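Local coordinates for MAU2 chromatid cohesion factor homolog (Saccharomyces cerevisiae, PDB 4XDN), which takes part in sister chromatid cohesion, forming with SCC2 a complex that is required for the association of cohesin with chromosomes, at residues Leu125-Met130 with Met302-Leu307; Phe216-Tyr221 with Leu237-Ser242; Tyr317-Asn322 with Gln356-Asn361; Lys390-Thr395 with Gln420-Gln425. All coordinates share one frame; numbering follows the deposited sequence.

Contact 1: Leu125-Met130 with Met302-Leu307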
loop_
_atom_site.group_PDB
_atom_site.type_symbol
_atom_site.label_atom_id
_atom_site.label_comp_id
_atom_site.label_asym_id
_atom_site.label_seq_id
_atom_site.Cartn_x
_atom_site.Cartn_y
_atom_site.Cartn_z
ATOM N N LEU A 125 6.789 -12.260 37.853
ATOM C CA LEU A 125 6.342 -12.940 36.644
ATOM C C LEU A 125 5.503 -12.045 35.732
ATOM O O LEU A 125 4.890 -12.529 34.780
ATOM C CB LEU A 125 5.542 -14.190 37.018
ATOM C CG LEU A 125 6.325 -15.259 37.783
ATOM C CD1 LEU A 125 5.395 -16.362 38.263
ATOM C CD2 LEU A 125 7.442 -15.833 36.921
ATOM N N VAL A 126 5.486 -10.746 36.017
ATOM C CA VAL A 126 4.715 -9.801 35.216
ATOM C C VAL A 126 5.144 -9.848 33.751
ATOM O O VAL A 126 4.300 -9.933 32.860
ATOM C CB VAL A 126 4.859 -8.361 35.750
ATOM C CG1 VAL A 126 4.117 -7.372 34.860
ATOM C CG2 VAL A 126 4.336 -8.278 37.173
ATOM N N GLU A 127 6.452 -9.808 33.507
ATOM C CA GLU A 127 6.980 -9.842 32.143
ATOM C C GLU A 127 6.429 -11.032 31.369
ATOM O O GLU A 127 5.987 -10.891 30.227
ATOM C CB GLU A 127 8.507 -9.909 32.152
ATOM C CG GLU A 127 9.183 -8.731 32.824
ATOM C CD GLU A 127 10.689 -8.890 32.881
ATOM O OE1 GLU A 127 11.255 -9.535 31.969
ATOM O OE2 GLU A 127 11.306 -8.377 33.839
ATOM N N GLU A 128 6.451 -12.199 32.004
ATOM C CA GLU A 128 5.981 -13.425 31.371
ATOM C C GLU A 128 4.478 -13.373 31.097
ATOM O O GLU A 128 4.023 -13.768 30.026
ATOM C CB GLU A 128 6.312 -14.641 32.240
ATOM C CG GLU A 128 7.799 -14.987 32.301
ATOM C CD GLU A 128 8.601 -14.082 33.226
ATOM O OE1 GLU A 128 8.003 -13.201 33.878
ATOM O OE2 GLU A 128 9.835 -14.259 33.304
ATOM N N ILE A 129 3.713 -12.882 32.066
ATOM C CA ILE A 129 2.264 -12.798 31.925
ATOM C C ILE A 129 1.889 -11.866 30.779
ATOM O O ILE A 129 0.995 -12.170 29.989
ATOM C CB ILE A 129 1.603 -12.319 33.237
ATOM C CG1 ILE A 129 1.732 -13.406 34.305
ATOM C CG2 ILE A 129 0.123 -11.981 33.027
ATOM C CD1 ILE A 129 1.415 -12.941 35.707
ATOM N N MET A 130 2.577 -10.733 30.684
ATOM C CA MET A 130 2.281 -9.760 29.642
ATOM C C MET A 130 2.633 -10.307 28.267
ATOM O O MET A 130 1.987 -9.958 27.277
ATOM C CB MET A 130 3.031 -8.451 29.892
ATOM C CG MET A 130 2.612 -7.730 31.163
ATOM S SD MET A 130 0.828 -7.743 31.426
ATOM C CE MET A 130 0.390 -6.170 30.768
ATOM N N MET A 302 9.952 0.986 28.478
ATOM C CA MET A 302 10.304 1.043 29.888
ATOM C C MET A 302 11.395 0.027 30.158
ATOM O O MET A 302 11.629 -0.862 29.338
ATOM C CB MET A 302 9.090 0.747 30.770
ATOM C CG MET A 302 8.603 1.918 31.591
ATOM S SD MET A 302 7.403 1.411 32.838
ATOM C CE MET A 302 8.486 0.852 34.149
ATOM N N PRO A 303 12.078 0.157 31.302
ATOM C CA PRO A 303 12.891 -0.972 31.750
ATOM C C PRO A 303 12.020 -2.217 31.871
ATOM O O PRO A 303 11.018 -2.198 32.589
ATOM C CB PRO A 303 13.422 -0.509 33.109
ATOM C CG PRO A 303 13.426 0.979 33.018
ATOM C CD PRO A 303 12.244 1.338 32.166
ATOM N N ARG A 304 12.392 -3.266 31.144
ATOM C CA ARG A 304 11.643 -4.521 31.086
ATOM C C ARG A 304 10.355 -4.375 30.279
ATOM O O ARG A 304 9.414 -5.149 30.455
ATOM C CB ARG A 304 11.321 -5.048 32.490
ATOM C CG ARG A 304 12.460 -4.951 33.511
ATOM C CD ARG A 304 13.833 -5.268 32.919
ATOM N NE ARG A 304 13.816 -6.395 31.989
ATOM C CZ ARG A 304 13.960 -7.672 32.335
ATOM N NH1 ARG A 304 14.130 -8.015 33.605
ATOM N NH2 ARG A 304 13.931 -8.610 31.397
ATOM N N ILE A 305 10.321 -3.381 29.397
ATOM C CA ILE A 305 9.296 -3.297 28.362
ATOM C C ILE A 305 9.945 -2.827 27.065
ATOM O O ILE A 305 10.058 -1.625 26.816
ATOM C CB ILE A 305 8.145 -2.344 28.741
ATOM C CG1 ILE A 305 7.517 -2.781 30.070
ATOM C CG2 ILE A 305 7.094 -2.315 27.625
ATOM C CD1 ILE A 305 6.304 -1.974 30.487
ATOM N N ALA A 306 10.373 -3.788 26.250
ATOM C CA ALA A 306 11.042 -3.502 24.987
ATOM C C ALA A 306 10.288 -4.131 23.821
ATOM O O ALA A 306 10.024 -5.333 23.815
ATOM C CB ALA A 306 12.476 -4.006 25.024
ATOM N N LEU A 307 9.945 -3.305 22.839
ATOM C CA LEU A 307 9.275 -3.767 21.631
ATOM C C LEU A 307 10.233 -3.762 20.448
ATOM O O LEU A 307 10.866 -2.747 20.159
ATOM C CB LEU A 307 8.061 -2.888 21.317
ATOM C CG LEU A 307 6.712 -3.324 21.890
ATOM C CD1 LEU A 307 5.667 -2.244 21.661
ATOM C CD2 LEU A 307 6.263 -4.621 21.253
#
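E127, in the first turn of helix 126-144, meets R304 at the tip of the β-hairpin formed by strands 297-302 and 305-310. The tip is a type II β-turn from M302 to I305, closed by a hydrogen bond from I305 N to M302 O (2.8 Å) and another from M302 N to I305 O (3.1 Å). P303 takes the second position of the turn. R304 takes the third, with the positive phi of 73° that a type II turn needs there, and its side chain starts toward the helix.

The charged contact is a salt bridge, E127 OE2 to R304 NH1 at 2.9 Å. It is not an in-plane pairing: the carboxylate lies over one face of the guanidinium, the two planes stand 76° apart, and no N-H points at OE2, so the pair is held electrostatically, without a directed hydrogen bond. R304 is bent at chi2 and chi3, which turns a face of its guanidinium to the carboxylate at the end of the extended E127.

The aliphatic part of R304 also approaches the carboxylate, CB and CG both 3.6 Å from E127 OE2. Behind the pair, M130 and I305 both rest on W175 of helix 170-189, so that helix bridges the two segments from below the surface. E127 OE1 also faces a basic side chain of another protein chain in the assembly in a long, weak ion pair. Within the pair, OE1 sits 2.9 Å from R304 NH2, while E127 CD rides 3.4 Å above the guanidinium plane, offset toward its rim.

Contact 2: Phe216-Tyr221 with Leu237-Ser242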
loop_
_atom_site.group_PDB
_atom_site.type_symbol
_atom_site.label_atom_id
_atom_site.label_comp_id
_atom_site.label_asym_id
_atom_site.label_seq_id
_atom_site.Cartn_x
_atom_site.Cartn_y
_atom_site.Cartn_z
ATOM N N PHE A 216 6.533 6.641 17.105
ATOM C CA PHE A 216 6.342 5.361 16.435
ATOM C C PHE A 216 4.863 5.122 16.148
ATOM O O PHE A 216 4.485 4.763 15.036
ATOM C CB PHE A 216 6.895 4.213 17.278
ATOM C CG PHE A 216 6.364 2.868 16.875
ATOM C CD1 PHE A 216 6.766 2.279 15.686
ATOM C CD2 PHE A 216 5.453 2.200 17.674
ATOM C CE1 PHE A 216 6.272 1.045 15.307
ATOM C CE2 PHE A 216 4.956 0.967 17.298
ATOM C CZ PHE A 216 5.366 0.389 16.111
ATOM N N LEU A 217 4.030 5.320 17.165
ATOM C CA LEU A 217 2.594 5.113 17.030
ATOM C C LEU A 217 1.996 6.063 16.005
ATOM O O LEU A 217 1.070 5.705 15.280
ATOM C CB LEU A 217 1.899 5.303 18.376
ATOM C CG LEU A 217 2.230 4.271 19.450
ATOM C CD1 LEU A 217 1.711 4.750 20.791
ATOM C CD2 LEU A 217 1.645 2.913 19.094
ATOM N N ASN A 218 2.528 7.277 15.949
ATOM C CA ASN A 218 2.036 8.267 15.004
ATOM C C ASN A 218 2.375 7.866 13.572
ATOM O O ASN A 218 1.620 8.152 12.647
ATOM C CB ASN A 218 2.615 9.645 15.322
ATOM C CG ASN A 218 2.070 10.724 14.414
ATOM O OD1 ASN A 218 0.907 11.109 14.520
ATOM N ND2 ASN A 218 2.908 11.220 13.511
ATOM N N LEU A 219 3.512 7.198 13.398
ATOM C CA LEU A 219 3.899 6.679 12.092
ATOM C C LEU A 219 2.944 5.568 11.671
ATOM O O LEU A 219 2.546 5.493 10.508
ATOM C CB LEU A 219 5.341 6.164 12.118
ATOM C CG LEU A 219 6.429 7.232 12.216
ATOM C CD1 LEU A 219 7.763 6.604 12.588
ATOM C CD2 LEU A 219 6.546 7.996 10.911
ATOM N N CYS A 220 2.583 4.707 12.620
ATOM C CA CYS A 220 1.589 3.665 12.371
ATOM C C CYS A 220 0.280 4.312 11.937
ATOM O O CYS A 220 -0.394 3.834 11.024
ATOM C CB CYS A 220 1.356 2.805 13.619
ATOM S SG CYS A 220 2.769 1.814 14.174
ATOM N N TYR A 221 -0.064 5.410 12.604
ATOM C CA TYR A 221 -1.297 6.134 12.327
ATOM C C TYR A 221 -1.300 6.678 10.904
ATOM O O TYR A 221 -2.213 6.399 10.127
ATOM C CB TYR A 221 -1.468 7.277 13.328
ATOM C CG TYR A 221 -2.797 8.001 13.265
ATOM C CD1 TYR A 221 -3.930 7.388 12.747
ATOM C CD2 TYR A 221 -2.913 9.304 13.731
ATOM C CE1 TYR A 221 -5.143 8.054 12.700
ATOM C CE2 TYR A 221 -4.116 9.976 13.684
ATOM C CZ TYR A 221 -5.227 9.348 13.168
ATOM O OH TYR A 221 -6.426 10.021 13.119
ATOM N N LEU A 237 -0.013 15.276 11.138
ATOM C CA LEU A 237 0.929 15.785 10.147
ATOM C C LEU A 237 2.079 16.519 10.829
ATOM O O LEU A 237 3.244 16.309 10.495
ATOM C CB LEU A 237 0.216 16.718 9.161
ATOM C CG LEU A 237 0.354 16.421 7.667
ATOM C CD1 LEU A 237 -0.149 15.027 7.330
ATOM C CD2 LEU A 237 -0.405 17.465 6.859
ATOM N N GLN A 238 1.746 17.384 11.783
ATOM C CA GLN A 238 2.759 18.120 12.529
ATOM C C GLN A 238 3.583 17.169 13.388
ATOM O O GLN A 238 4.789 17.351 13.549
ATOM C CB GLN A 238 2.113 19.194 13.407
ATOM C CG GLN A 238 1.451 20.319 12.624
ATOM C CD GLN A 238 0.840 21.374 13.527
ATOM O OE1 GLN A 238 1.082 21.390 14.734
ATOM N NE2 GLN A 238 0.041 22.262 12.944
ATOM N N GLU A 239 2.924 16.155 13.937
ATOM C CA GLU A 239 3.603 15.159 14.754
ATOM C C GLU A 239 4.609 14.394 13.903
ATOM O O GLU A 239 5.701 14.065 14.362
ATOM C CB GLU A 239 2.594 14.195 15.384
ATOM C CG GLU A 239 3.176 13.310 16.474
ATOM C CD GLU A 239 3.519 14.081 17.739
ATOM O OE1 GLU A 239 2.861 15.104 18.016
ATOM O OE2 GLU A 239 4.449 13.659 18.456
ATOM N N LEU A 240 4.227 14.118 12.661
ATOM C CA LEU A 240 5.105 13.433 11.717
ATOM C C LEU A 240 6.335 14.282 11.402
ATOM O O LEU A 240 7.457 13.781 11.393
ATOM C CB LEU A 240 4.346 13.103 10.427
ATOM C CG LEU A 240 5.144 12.499 9.266
ATOM C CD1 LEU A 240 5.684 11.119 9.621
ATOM C CD2 LEU A 240 4.282 12.430 8.015
ATOM N N ARG A 241 6.118 15.568 11.146
ATOM C CA ARG A 241 7.207 16.463 10.772
ATOM C C ARG A 241 8.162 16.717 11.938
ATOM O O ARG A 241 9.354 16.951 11.731
ATOM C CB ARG A 241 6.649 17.793 10.250
ATOM C CG ARG A 241 5.953 17.682 8.895
ATOM C CD ARG A 241 5.680 19.051 8.280
ATOM N NE ARG A 241 4.548 19.735 8.906
ATOM C CZ ARG A 241 3.296 19.704 8.453
ATOM N NH1 ARG A 241 2.984 19.021 7.357
ATOM N NH2 ARG A 241 2.345 20.364 9.103
ATOM N N SER A 242 7.643 16.660 13.160
ATOM C CA SER A 242 8.449 16.942 14.346
ATOM C C SER A 242 9.276 15.737 14.794
ATOM O O SER A 242 10.112 15.857 15.688
ATOM C CB SER A 242 7.552 17.402 15.501
ATOM O OG SER A 242 6.738 16.343 15.968
#
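Two successive helices of a mainly helical chain, 212-228 and 234-241, are joined by a short link and meet through N218 and L219 on the first and E239 and L240 on the second. The short segments approach to 9.6 Å between axes and cross at -127°, some way from antiparallel. N218, with CG opposite its backbone N (chi1 -177°), reaches across at a slant: its CG lies 3.5 Å from E239 CG, and the amide stands steeply to the carboxylate. ND2 makes a weak hydrogen bond to A236 O of helix 234-241, one turn before L240; L240 N, at 3.3 Å from ND2, is a second donor and makes no bond with it. The apolar half is L219 CD2 against L240 CD1 at 3.5 Å, tighter than usual for methyls, the two side chains crossing nearly at right angles. S242 OG, 3.0 Å from E239 O, gives it a hydrogen bond and also pairs with W215 NE1. Helix 250-266 backs the leucines, with L259 on L219 and I263 on L240, while helix 193-206 packs on L217 and Y221.

Contact 3: Tyr317-Asn322 with Gln356-Asn361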
loop_
_atom_site.group_PDB
_atom_site.type_symbol
_atom_site.label_atom_id
_atom_site.label_comp_id
_atom_site.label_asym_id
_atom_site.label_seq_id
_atom_site.Cartn_x
_atom_site.Cartn_y
_atom_site.Cartn_z
ATOM N N TYR A 317 19.159 -0.721 4.005
ATOM C CA TYR A 317 19.579 0.364 3.119
ATOM C C TYR A 317 19.285 0.101 1.640
ATOM O O TYR A 317 18.732 0.961 0.958
ATOM C CB TYR A 317 21.076 0.636 3.299
ATOM C CG TYR A 317 21.608 1.699 2.365
ATOM C CD1 TYR A 317 21.145 3.007 2.436
ATOM C CD2 TYR A 317 22.577 1.398 1.418
ATOM C CE1 TYR A 317 21.629 3.982 1.586
ATOM C CE2 TYR A 317 23.069 2.368 0.563
ATOM C CZ TYR A 317 22.590 3.658 0.651
ATOM O OH TYR A 317 23.075 4.629 -0.195
ATOM N N LYS A 318 19.661 -1.075 1.145
ATOM C CA LYS A 318 19.429 -1.411 -0.257
ATOM C C LYS A 318 17.939 -1.454 -0.579
ATOM O O LYS A 318 17.502 -0.925 -1.601
ATOM C CB LYS A 318 20.069 -2.755 -0.610
ATOM C CG LYS A 318 21.571 -2.697 -0.833
ATOM C CD LYS A 318 22.009 -3.734 -1.857
ATOM C CE LYS A 318 23.521 -3.752 -2.039
ATOM N NZ LYS A 318 24.221 -4.291 -0.839
ATOM N N GLU A 319 17.165 -2.089 0.295
ATOM C CA GLU A 319 15.727 -2.202 0.095
ATOM C C GLU A 319 15.073 -0.828 0.103
ATOM O O GLU A 319 14.139 -0.570 -0.655
ATOM C CB GLU A 319 15.091 -3.083 1.174
ATOM C CG GLU A 319 15.333 -4.580 1.011
ATOM C CD GLU A 319 16.707 -5.014 1.482
ATOM O OE1 GLU A 319 17.603 -4.152 1.597
ATOM O OE2 GLU A 319 16.889 -6.222 1.739
ATOM N N LEU A 320 15.571 0.054 0.962
ATOM C CA LEU A 320 14.980 1.374 1.129
ATOM C C LEU A 320 15.160 2.233 -0.121
ATOM O O LEU A 320 14.209 2.858 -0.590
ATOM C CB LEU A 320 15.589 2.078 2.344
ATOM C CG LEU A 320 15.091 3.498 2.620
ATOM C CD1 LEU A 320 13.578 3.540 2.756
ATOM C CD2 LEU A 320 15.747 4.040 3.872
ATOM N N LYS A 321 16.378 2.265 -0.652
ATOM C CA LYS A 321 16.651 3.027 -1.864
ATOM C C LYS A 321 15.815 2.499 -3.021
ATOM O O LYS A 321 15.321 3.271 -3.843
ATOM C CB LYS A 321 18.137 2.972 -2.221
ATOM C CG LYS A 321 19.008 3.883 -1.371
ATOM C CD LYS A 321 20.340 4.201 -2.043
ATOM C CE LYS A 321 20.181 5.113 -3.258
ATOM N NZ LYS A 321 19.497 6.398 -2.926
ATOM N N ASN A 322 15.655 1.180 -3.071
ATOM C CA ASN A 322 14.836 0.542 -4.095
ATOM C C ASN A 322 13.394 1.050 -4.041
ATOM O O ASN A 322 12.796 1.349 -5.075
ATOM C CB ASN A 322 14.870 -0.978 -3.928
ATOM C CG ASN A 322 14.311 -1.716 -5.132
ATOM O OD1 ASN A 322 14.644 -1.408 -6.279
ATOM N ND2 ASN A 322 13.453 -2.699 -4.875
ATOM N N GLN A 356 14.847 -8.127 -8.551
ATOM C CA GLN A 356 15.165 -9.498 -8.944
ATOM C C GLN A 356 16.373 -10.021 -8.173
ATOM O O GLN A 356 16.394 -11.176 -7.748
ATOM C CB GLN A 356 15.431 -9.584 -10.445
ATOM C CG GLN A 356 14.184 -9.524 -11.305
ATOM C CD GLN A 356 14.494 -9.668 -12.782
ATOM O OE1 GLN A 356 15.437 -9.062 -13.296
ATOM N NE2 GLN A 356 13.707 -10.485 -13.473
ATOM N N LYS A 357 17.375 -9.164 -7.997
ATOM C CA LYS A 357 18.585 -9.536 -7.271
ATOM C C LYS A 357 18.318 -9.688 -5.772
ATOM O O LYS A 357 18.909 -10.548 -5.118
ATOM C CB LYS A 357 19.689 -8.502 -7.508
ATOM C CG LYS A 357 20.390 -8.646 -8.850
ATOM C CD LYS A 357 21.499 -7.617 -9.019
ATOM C CE LYS A 357 22.831 -8.272 -9.372
ATOM N NZ LYS A 357 23.409 -9.047 -8.233
ATOM N N LEU A 358 17.433 -8.854 -5.232
ATOM C CA LEU A 358 17.068 -8.947 -3.823
ATOM C C LEU A 358 16.408 -10.292 -3.546
ATOM O O LEU A 358 16.663 -10.919 -2.516
ATOM C CB LEU A 358 16.136 -7.803 -3.423
ATOM C CG LEU A 358 16.758 -6.404 -3.347
ATOM C CD1 LEU A 358 15.682 -5.358 -3.079
ATOM C CD2 LEU A 358 17.842 -6.340 -2.278
ATOM N N ILE A 359 15.562 -10.731 -4.471
ATOM C CA ILE A 359 14.942 -12.046 -4.378
ATOM C C ILE A 359 16.004 -13.138 -4.460
ATOM O O ILE A 359 16.043 -14.047 -3.631
ATOM C CB ILE A 359 13.902 -12.257 -5.496
ATOM C CG1 ILE A 359 12.740 -11.278 -5.326
ATOM C CG2 ILE A 359 13.379 -13.695 -5.492
ATOM C CD1 ILE A 359 11.831 -11.194 -6.534
ATOM N N LYS A 360 16.865 -13.036 -5.467
ATOM C CA LYS A 360 17.887 -14.045 -5.713
ATOM C C LYS A 360 18.882 -14.161 -4.558
ATOM O O LYS A 360 19.265 -15.265 -4.176
ATOM C CB LYS A 360 18.631 -13.726 -7.013
ATOM C CG LYS A 360 19.846 -14.607 -7.275
ATOM C CD LYS A 360 20.419 -14.364 -8.664
ATOM C CE LYS A 360 19.781 -15.265 -9.716
ATOM N NZ LYS A 360 20.734 -16.302 -10.209
ATOM N N ASN A 361 19.293 -13.023 -4.005
ATOM C CA ASN A 361 20.325 -12.999 -2.974
ATOM C C ASN A 361 19.762 -12.886 -1.556
ATOM O O ASN A 361 20.457 -12.439 -0.642
ATOM C CB ASN A 361 21.291 -11.840 -3.233
ATOM C CG ASN A 361 21.957 -11.930 -4.593
ATOM O OD1 ASN A 361 21.941 -10.976 -5.370
ATOM N ND2 ASN A 361 22.542 -13.084 -4.892
#
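L358 turns its CG away from its own carbonyl carbon (chi1 -71°), which sends both methyls out toward helix 317-331; N322 answers by placing CG opposite its backbone N (chi1 -167°). L358 is thus the one side chain from its segment that enters the gap, and its two branches go to different partners. CD1 passes N322 ND2 at 3.9 Å, with E319 CG a little farther off at 4.2 Å. CD2 takes the other side, 4.1 Å from E319 CD and equally far from E319 OE2. N322 and L358 lie alongside each other, pointing opposite ways, whereas E319 comes over L358 at a slant.

No hydrogen bond links the two segments; the contact consists of leucine methyls laid against the amide nitrogen of N322 and the carboxylate of E319. N322 ND2 also donates to T355 OG1, one residue ahead of segment 356-361, so the amide ties the same two helices together just beside the leucine. E319 OE2 looks to R375 in a long, weak ion pair. Y379, on helix 369-398 like R375, touches both E319 and L358 and closes the group from a third helix. Successive helices 317-331 and 339-360 running in roughly opposite senses, with the next helix laid against both, are what is expected of an α-helical superhelix of the tetratricopeptide-like kind.

Contact 4: Lys390-Thr395 with Gln420-Gln425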
loop_
_atom_site.group_PDB
_atom_site.type_symbol
_atom_site.label_atom_id
_atom_site.label_comp_id
_atom_site.label_asym_id
_atom_site.label_seq_id
_atom_site.Cartn_x
_atom_site.Cartn_y
_atom_site.Cartn_z
ATOM N N LYS A 390 4.850 0.734 -16.225
ATOM C CA LYS A 390 5.441 0.756 -17.559
ATOM C C LYS A 390 4.325 0.851 -18.593
ATOM O O LYS A 390 4.368 1.681 -19.503
ATOM C CB LYS A 390 6.287 -0.494 -17.804
ATOM C CG LYS A 390 7.072 -0.478 -19.109
ATOM C CD LYS A 390 7.564 -1.872 -19.477
ATOM C CE LYS A 390 8.563 -1.827 -20.623
ATOM N NZ LYS A 390 8.932 -3.188 -21.102
ATOM N N VAL A 391 3.327 -0.010 -18.436
ATOM C CA VAL A 391 2.161 -0.013 -19.306
ATOM C C VAL A 391 1.394 1.300 -19.175
ATOM O O VAL A 391 0.946 1.862 -20.174
ATOM C CB VAL A 391 1.233 -1.209 -18.980
ATOM C CG1 VAL A 391 -0.112 -1.111 -19.719
ATOM C CG2 VAL A 391 1.927 -2.513 -19.328
ATOM N N TRP A 392 1.254 1.796 -17.950
ATOM C CA TRP A 392 0.491 3.017 -17.733
ATOM C C TRP A 392 1.157 4.209 -18.410
ATOM O O TRP A 392 0.485 5.017 -19.052
ATOM C CB TRP A 392 0.315 3.307 -16.244
ATOM C CG TRP A 392 -0.755 4.325 -16.009
ATOM C CD1 TRP A 392 -0.614 5.681 -16.016
ATOM C CD2 TRP A 392 -2.142 4.067 -15.757
ATOM N NE1 TRP A 392 -1.826 6.286 -15.778
ATOM C CE2 TRP A 392 -2.780 5.316 -15.615
ATOM C CE3 TRP A 392 -2.905 2.901 -15.635
ATOM C CZ2 TRP A 392 -4.143 5.431 -15.354
ATOM C CZ3 TRP A 392 -4.260 3.020 -15.375
ATOM C CH2 TRP A 392 -4.865 4.276 -15.240
ATOM N N GLU A 393 2.474 4.319 -18.270
ATOM C CA GLU A 393 3.186 5.446 -18.854
ATOM C C GLU A 393 3.125 5.391 -20.380
ATOM O O GLU A 393 3.049 6.425 -21.039
ATOM C CB GLU A 393 4.644 5.483 -18.390
ATOM C CG GLU A 393 5.353 6.766 -18.810
ATOM C CD GLU A 393 6.785 6.855 -18.321
ATOM O OE1 GLU A 393 7.328 5.832 -17.853
ATOM O OE2 GLU A 393 7.365 7.958 -18.410
ATOM N N GLN A 394 3.158 4.182 -20.935
ATOM C CA GLN A 394 3.046 4.001 -22.378
ATOM C C GLN A 394 1.662 4.405 -22.866
ATOM O O GLN A 394 1.523 5.008 -23.932
ATOM C CB GLN A 394 3.335 2.549 -22.768
ATOM C CG GLN A 394 4.801 2.260 -23.052
ATOM C CD GLN A 394 5.333 3.027 -24.249
ATOM O OE1 GLN A 394 6.396 3.644 -24.182
ATOM N NE2 GLN A 394 4.599 2.984 -25.355
ATOM N N THR A 395 0.642 4.070 -22.082
ATOM C CA THR A 395 -0.732 4.422 -22.416
ATOM C C THR A 395 -0.899 5.935 -22.462
ATOM O O THR A 395 -1.546 6.470 -23.364
ATOM C CB THR A 395 -1.732 3.819 -21.404
ATOM O OG1 THR A 395 -1.629 2.391 -21.422
ATOM C CG2 THR A 395 -3.164 4.216 -21.742
ATOM N N GLN A 420 -8.154 -2.699 -18.943
ATOM C CA GLN A 420 -9.018 -3.314 -19.943
ATOM C C GLN A 420 -10.195 -2.398 -20.272
ATOM O O GLN A 420 -10.609 -2.298 -21.425
ATOM C CB GLN A 420 -9.519 -4.674 -19.452
ATOM C CG GLN A 420 -10.525 -5.346 -20.376
ATOM C CD GLN A 420 -10.015 -5.492 -21.797
ATOM O OE1 GLN A 420 -8.814 -5.649 -22.028
ATOM N NE2 GLN A 420 -10.927 -5.438 -22.761
ATOM N N ALA A 421 -10.728 -1.729 -19.253
ATOM C CA ALA A 421 -11.841 -0.807 -19.442
ATOM C C ALA A 421 -11.408 0.387 -20.283
ATOM O O ALA A 421 -12.140 0.843 -21.162
ATOM C CB ALA A 421 -12.378 -0.340 -18.098
ATOM N N MET A 422 -10.210 0.890 -20.000
ATOM C CA MET A 422 -9.648 2.006 -20.746
ATOM C C MET A 422 -9.411 1.607 -22.195
ATOM O O MET A 422 -9.546 2.426 -23.105
ATOM C CB MET A 422 -8.343 2.473 -20.102
ATOM C CG MET A 422 -8.528 3.088 -18.725
ATOM S SD MET A 422 -6.996 3.208 -17.783
ATOM C CE MET A 422 -5.954 4.107 -18.931
ATOM N N LYS A 423 -9.060 0.342 -22.405
ATOM C CA LYS A 423 -8.834 -0.169 -23.750
ATOM C C LYS A 423 -10.131 -0.131 -24.549
ATOM O O LYS A 423 -10.132 0.209 -25.731
ATOM C CB LYS A 423 -8.275 -1.592 -23.704
ATOM C CG LYS A 423 -7.980 -2.180 -25.075
ATOM C CD LYS A 423 -7.079 -3.400 -24.978
ATOM C CE LYS A 423 -6.674 -3.902 -26.358
ATOM N NZ LYS A 423 -7.842 -4.376 -27.152
ATOM N N VAL A 424 -11.235 -0.475 -23.893
ATOM C CA VAL A 424 -12.540 -0.441 -24.539
ATOM C C VAL A 424 -12.933 0.996 -24.862
ATOM O O VAL A 424 -13.442 1.273 -25.949
ATOM C CB VAL A 424 -13.625 -1.092 -23.658
ATOM C CG1 VAL A 424 -15.016 -0.900 -24.266
ATOM C CG2 VAL A 424 -13.335 -2.566 -23.474
ATOM N N GLN A 425 -12.695 1.908 -23.922
ATOM C CA GLN A 425 -13.041 3.310 -24.125
ATOM C C GLN A 425 -12.236 3.891 -25.282
ATOM O O GLN A 425 -12.778 4.603 -26.121
ATOM C CB GLN A 425 -12.805 4.131 -22.854
ATOM C CG GLN A 425 -13.350 5.553 -22.953
ATOM C CD GLN A 425 -13.028 6.411 -21.745
ATOM O OE1 GLN A 425 -12.464 5.936 -20.758
ATOM N NE2 GLN A 425 -13.390 7.689 -21.817
#
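M422, W392 and T395 make this contact, with M422 giving up the most surface. The methionine reaches from helix 415-426 into the angle between the other two side chains on helix 369-398. Its sulfur and methyl both use the six-membered ring of the indole, in different ways. CE sits over the face, 4.2 Å from the centroid and 25° off the normal, a CH-π contact. SD is oblique at 4.3 Å from the same centroid, and it approaches the outer bond of the ring, 3.5 Å from W392 CH2 and 3.6 Å from CZ3, which makes a Met-aromatic contact. A bend at chi3 (54°) folds the methyl back from the sulfur and lays it over the ring.

T395 adds its methyl alone: CG2 meets M422 CE at 4.0 Å. Its hydroxyl turns the other way, and OG1 donates to V391 O at 2.9 Å, a bond that holds CG2 toward the methionine. T395 N bonds to the same oxygen from the opposite face of the carbonyl plane.

The indole has a further role at its far end, where NE1 hydrogen-bonds the backbone of the other protein chain, which also packs on M422. Around them, L418 and L419 of helix 415-426 lie on W392, F426 of the same helix meets T395, I333 covers W392 from a loop, and Y435 of helix 432-440 flanks M422 beyond.

From the N terminus, contact 1 closes the longest loop, bringing the start of helix 126-144 to the tip of the hairpin 297-310, which follows more than 170 residues later. Contact 2 lies wholly within that loop and joins two neighbouring helices, its centre about 25 Å from that of contact 1. Contacts 3 and 4 come afterwards in series, and none of the loops cross. Contact 3 ties helix 317-331 to helix 339-360; helix 369-398, next in the chain, packs on contact 3 and then supplies one side of contact 4, whose centre is about 29 Å off. Contacts 1 and 4, about 53 Å apart between centres, lie on opposite sides of the chain's centre.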